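Local coordinates for protein glyoxalase 3 (Candida albicans, PDB 4LRU) that catalyses the glutathione-independent conversion of methylglyoxal to D-lactate, detoxifying methylglyoxal made by the cell's own metabolism, at residues A[32-37]-A[224-229]; A[4-9]-A[43-48]. One frame throughout, in Å; residues are numbered along the deposited sequence.

Contact 1 (A[32-37]-A[224-229]); sequences ALHPFE and SAVKTA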
# COMPACT_ATOMS: atom_id res chain seq x y z
N ALA A 32 -0.90 -5.15 -5.19
CA ALA A 32 -1.08 -6.30 -4.33
C ALA A 32 -0.32 -7.52 -4.83
O ALA A 32 0.32 -8.22 -4.03
CB ALA A 32 -2.56 -6.63 -4.21
N LEU A 33 -0.42 -7.79 -6.13
CA LEU A 33 0.15 -9.02 -6.70
C LEU A 33 1.69 -9.04 -6.63
O LEU A 33 2.27 -10.02 -6.18
CB LEU A 33 -0.35 -9.22 -8.13
CG LEU A 33 -0.12 -10.58 -8.81
CD1 LEU A 33 -1.15 -10.83 -9.91
CD2 LEU A 33 1.29 -10.67 -9.38
N HIS A 34 2.34 -7.97 -7.08
CA HIS A 34 3.80 -7.95 -7.08
C HIS A 34 4.38 -8.13 -5.68
O HIS A 34 5.23 -9.01 -5.48
CB HIS A 34 4.34 -6.69 -7.75
CG HIS A 34 4.16 -6.67 -9.23
ND1 HIS A 34 4.47 -5.57 -10.00
CD2 HIS A 34 3.70 -7.61 -10.09
CE1 HIS A 34 4.22 -5.84 -11.27
NE2 HIS A 34 3.76 -7.07 -11.35
N PRO A 35 3.91 -7.34 -4.69
CA PRO A 35 4.49 -7.53 -3.37
C PRO A 35 4.15 -8.90 -2.79
O PRO A 35 4.99 -9.52 -2.13
CB PRO A 35 3.89 -6.38 -2.55
CG PRO A 35 3.53 -5.34 -3.56
CD PRO A 35 3.09 -6.12 -4.76
N PHE A 36 2.93 -9.39 -3.04
CA PHE A 36 2.59 -10.74 -2.62
C PHE A 36 3.63 -11.73 -3.14
O PHE A 36 4.15 -12.57 -2.40
CB PHE A 36 1.19 -11.14 -3.12
CG PHE A 36 0.80 -12.56 -2.77
CD1 PHE A 36 0.26 -12.86 -1.53
CD2 PHE A 36 1.04 -13.60 -3.65
CE1 PHE A 36 -0.08 -14.16 -1.20
CE2 PHE A 36 0.71 -14.91 -3.32
CZ PHE A 36 0.15 -15.18 -2.09
N GLU A 37 3.95 -11.63 -4.42
CA GLU A 37 4.87 -12.60 -5.02
C GLU A 37 6.29 -12.45 -4.49
O GLU A 37 6.99 -13.45 -4.30
CB GLU A 37 4.83 -12.51 -6.54
CG GLU A 37 3.56 -13.07 -7.17
CD GLU A 37 3.50 -14.57 -7.05
OE1 GLU A 37 4.20 -15.27 -7.83
OE2 GLU A 37 2.78 -15.07 -6.17
N SER A 224 6.77 0.78 -9.17
CA SER A 224 7.71 0.67 -8.04
C SER A 224 7.38 -0.43 -7.05
O SER A 224 8.07 -0.58 -6.04
CB SER A 224 7.77 1.99 -7.27
OG SER A 224 8.10 3.07 -8.13
N ALA A 225 6.31 -1.18 -7.30
CA ALA A 225 5.81 -2.11 -6.29
C ALA A 225 6.80 -3.23 -5.98
O ALA A 225 6.99 -3.57 -4.80
CB ALA A 225 4.46 -2.66 -6.70
N VAL A 226 7.40 -3.82 -7.01
CA VAL A 226 8.41 -4.85 -6.78
C VAL A 226 9.53 -4.29 -5.92
O VAL A 226 9.91 -4.88 -4.90
CB VAL A 226 8.97 -5.44 -8.10
CG1 VAL A 226 10.18 -6.30 -7.81
CG2 VAL A 226 7.92 -6.26 -8.82
N LYS A 227 10.07 -3.14 -6.31
CA LYS A 227 11.23 -2.59 -5.62
C LYS A 227 10.86 -2.24 -4.19
O LYS A 227 11.67 -2.38 -3.29
CB LYS A 227 11.75 -1.35 -6.36
CG LYS A 227 13.13 -0.90 -5.89
CD LYS A 227 13.62 0.32 -6.67
CE LYS A 227 15.08 0.64 -6.36
NZ LYS A 227 15.28 1.11 -4.96
N THR A 228 9.62 -1.77 -3.96
CA THR A 228 9.20 -1.43 -2.61
C THR A 228 9.26 -2.67 -1.73
O THR A 228 9.82 -2.64 -0.63
CB THR A 228 7.79 -0.82 -2.55
OG1 THR A 228 7.69 0.29 -3.46
CG2 THR A 228 7.48 -0.32 -1.16
N ALA A 229 8.72 -3.78 -2.22
CA ALA A 229 8.78 -5.05 -1.49
C ALA A 229 10.21 -5.53 -1.27
O ALA A 229 10.56 -5.98 -0.18
CB ALA A 229 7.97 -6.11 -2.21
O HOH W 1 6.09 -3.28 -9.77

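Contact 2 (A[4-9]-A[43-48]); sequences MVKVLL and GYEIQL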
# COMPACT_ATOMS: atom_id res chain seq x y z
N MET A 4 7.03 -17.79 10.07
CA MET A 4 7.08 -17.03 11.31
C MET A 4 7.10 -15.53 11.05
O MET A 4 6.71 -14.76 11.92
CB MET A 4 8.26 -17.46 12.17
CG MET A 4 7.99 -18.75 12.94
SD MET A 4 9.49 -19.70 13.19
CE MET A 4 9.41 -20.88 11.84
N VAL A 5 7.51 -15.11 9.85
CA VAL A 5 7.34 -13.73 9.43
C VAL A 5 6.03 -13.64 8.67
O VAL A 5 5.88 -14.24 7.60
CB VAL A 5 8.47 -13.23 8.51
CG1 VAL A 5 8.15 -11.84 7.96
CG2 VAL A 5 9.79 -13.20 9.27
N LYS A 6 5.10 -12.86 9.21
CA LYS A 6 3.81 -12.68 8.57
C LYS A 6 3.66 -11.24 8.13
O LYS A 6 3.85 -10.31 8.91
CB LYS A 6 2.69 -13.07 9.53
CG LYS A 6 2.77 -14.50 10.00
CD LYS A 6 1.60 -14.83 10.93
CE LYS A 6 1.61 -16.29 11.35
NZ LYS A 6 2.90 -16.70 11.96
N VAL A 7 3.40 -11.09 6.83
CA VAL A 7 3.17 -9.81 6.22
C VAL A 7 1.67 -9.53 6.25
O VAL A 7 0.88 -10.36 5.80
CB VAL A 7 3.66 -9.80 4.75
CG1 VAL A 7 3.36 -8.47 4.10
CG2 VAL A 7 5.17 -10.10 4.68
N LEU A 8 1.31 -8.37 6.78
CA LEU A 8 -0.03 -7.83 6.58
C LEU A 8 -0.01 -7.02 5.31
O LEU A 8 0.56 -5.92 5.25
CB LEU A 8 -0.45 -6.98 7.78
CG LEU A 8 -1.94 -6.61 7.85
CD1 LEU A 8 -2.38 -5.73 6.71
CD2 LEU A 8 -2.80 -7.86 7.98
N LEU A 9 -0.60 -7.60 4.27
CA LEU A 9 -0.74 -6.92 2.99
C LEU A 9 -2.12 -6.27 2.95
O LEU A 9 -3.13 -6.95 2.77
CB LEU A 9 -0.54 -7.91 1.84
CG LEU A 9 -0.63 -7.36 0.42
CD1 LEU A 9 0.24 -6.14 0.21
CD2 LEU A 9 -0.27 -8.43 -0.62
N GLY A 43 9.69 -16.45 1.22
CA GLY A 43 9.34 -17.46 2.19
C GLY A 43 8.44 -17.03 3.33
O GLY A 43 8.11 -17.86 4.20
N TYR A 44 8.04 -15.77 3.32
CA TYR A 44 7.16 -15.23 4.34
C TYR A 44 5.72 -15.72 4.13
O TYR A 44 5.35 -16.13 3.02
CB TYR A 44 7.13 -13.71 4.30
CG TYR A 44 8.46 -12.99 4.46
CD1 TYR A 44 9.55 -13.56 5.11
CD2 TYR A 44 8.60 -11.70 3.96
CE1 TYR A 44 10.73 -12.85 5.27
CE2 TYR A 44 9.78 -10.99 4.11
CZ TYR A 44 10.85 -11.57 4.74
OH TYR A 44 12.01 -10.81 4.85
N GLU A 45 4.94 -15.68 5.20
CA GLU A 45 3.50 -15.83 5.11
C GLU A 45 2.88 -14.48 4.83
O GLU A 45 3.36 -13.47 5.33
CB GLU A 45 2.94 -16.38 6.42
CG GLU A 45 1.49 -16.81 6.35
CD GLU A 45 1.10 -17.64 7.56
OE1 GLU A 45 1.44 -18.83 7.60
OE2 GLU A 45 0.48 -17.07 8.48
N ILE A 46 1.85 -14.44 4.00
CA ILE A 46 1.19 -13.19 3.69
C ILE A 46 -0.31 -13.28 3.98
O ILE A 46 -1.00 -14.16 3.46
CB ILE A 46 1.38 -12.76 2.22
CG1 ILE A 46 2.86 -12.69 1.83
CG2 ILE A 46 0.76 -11.40 2.00
CD1 ILE A 46 3.36 -13.89 1.08
N GLN A 47 -0.78 -12.37 4.82
CA GLN A 47 -2.20 -12.21 5.12
C GLN A 47 -2.73 -10.94 4.45
O GLN A 47 -2.31 -9.82 4.78
CB GLN A 47 -2.43 -12.11 6.63
CG GLN A 47 -3.89 -11.85 7.02
CD GLN A 47 -4.79 -13.03 6.72
OE1 GLN A 47 -4.68 -14.10 7.33
NE2 GLN A 47 -5.70 -12.85 5.76
N LEU A 48 -3.65 -11.10 3.51
CA LEU A 48 -4.32 -9.96 2.93
C LEU A 48 -5.42 -9.49 3.89
O LEU A 48 -6.12 -10.31 4.51
CB LEU A 48 -4.92 -10.31 1.57
CG LEU A 48 -3.95 -10.32 0.39
CD1 LEU A 48 -2.85 -11.34 0.63
CD2 LEU A 48 -4.67 -10.62 -0.93

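Contact 1 (A[32-37]-A[224-229])
Two helices of the DJ-1/PfpI alpha/beta fold, 29-42 and 225-236, pack here through His34 and Pro35 of the first and Ala225, Val226 and Ala229 of the second. Locally, the axes of 32-37 and 225-229 run roughly parallel, crossing at -35° with a closest approach of 8.2 Å, which suits the small residues between them. Pro35 lies against both alanines: its CD meets Ala225 CB at 4.2 Å, and Pro35 CA lies 3.9 Å from Ala229 CB, one turn further along the partner helix. As a proline it has no N-H to give to the preceding turn, and helix 29-42 is kinked there; Phe36 N to Ala32 O and Glu37 N to Leu33 O resume the helical bonding.

His34 stands beside the first turn of the partner helix. With chi1 at -71°, CG is anti to the carbonyl carbon, and the imidazole lies next to Val226, whose CG2 branch approaches ND1 obliquely to 3.7 Å. Ala225 CB sits near the ring plane, at its edge. A water in that plane links the helices: it is 2.8 Å from His34 ND1 and accepts a hydrogen bond from Val226 N at 3.1 Å, satisfying an amide of the first helical turn. On the ring's other nitrogen, NE2 bonds to Asp71 OD2, so both nitrogens are engaged and the ring's rotation is fixed. In that same first turn Ser224 O takes two donors, Thr228 N and, from above the carbonyl plane, Thr228 OG1 at 2.7 Å.

Ala225 lies about 8 Å, side chain to side chain, from the inferred active-site Cys139. Farther along helix 29-42, Val38 and Phe39 extend the interface against Val226 and Ala229, while Leu33 and Phe36 turn to helices 69-76 and 81-87.

Contact 2 (A[4-9]-A[43-48])
Strands 6-10 and 45-50 lie side by side in the central sheet as the two parallel strands of a beta-alpha-beta unit, with helix 29-42 as the crossover. Four backbone hydrogen bonds alternate between them: Glu45 N to Val5 O (3.0 Å), Val7 N to Glu45 O, Gln47 N to Val7 O and Leu9 N to Gln47 O. Weaker CA-H...O contacts fill in between, the shortest from Leu48 CA to Leu9 O at 3.2 Å.

Apolar contacts gather on the face bearing Val7, Leu9, Ile46 and Leu48, where Phe36 and Phe39 of helix 29-42 pack and helix 81-87 meets Leu48. Leu9 CB touches Ile46 CG2 at 3.7 Å, and Leu9 CD2 meets Leu48 CD1. Before the strands begin, Val5 CG1 makes a CH-pi contact over one face of Tyr44, 3.7 Å from the ring centroid; the Tyr44 hydroxyl bonds to Glu237.

On the other face, which also bears Leu8 and Gln47, Lys6 and Glu45 run alongside one another. Lys6 bends at its last torsion (chi4 55°), taking NZ to His3 O. The ammonium thus stays beyond salt-bridge range, and it is Lys6 CE that comes within 3.2 Å of Glu45 OE2.

The centres of contacts 1 and 2 are about 13 Å apart, and helix 29-42 joins them. Its segment 32-37 follows strand 6-10 and precedes strand 45-50, while 224-229 comes near the C-terminus, giving the chain order 4-9, 32-37, 43-48, 224-229. One side of the helix meets helix 225-236 in contact 1; another rests on the sheet pair of contact 2, with Leu9 CD2 3.5 Å from Ala32 O and Phe36 CD1 4.1 Å from Leu48 CD1. The crossover is thus packed against the last helix, joining the N-terminal beta-alpha-beta unit to the C-terminal helix within one chain.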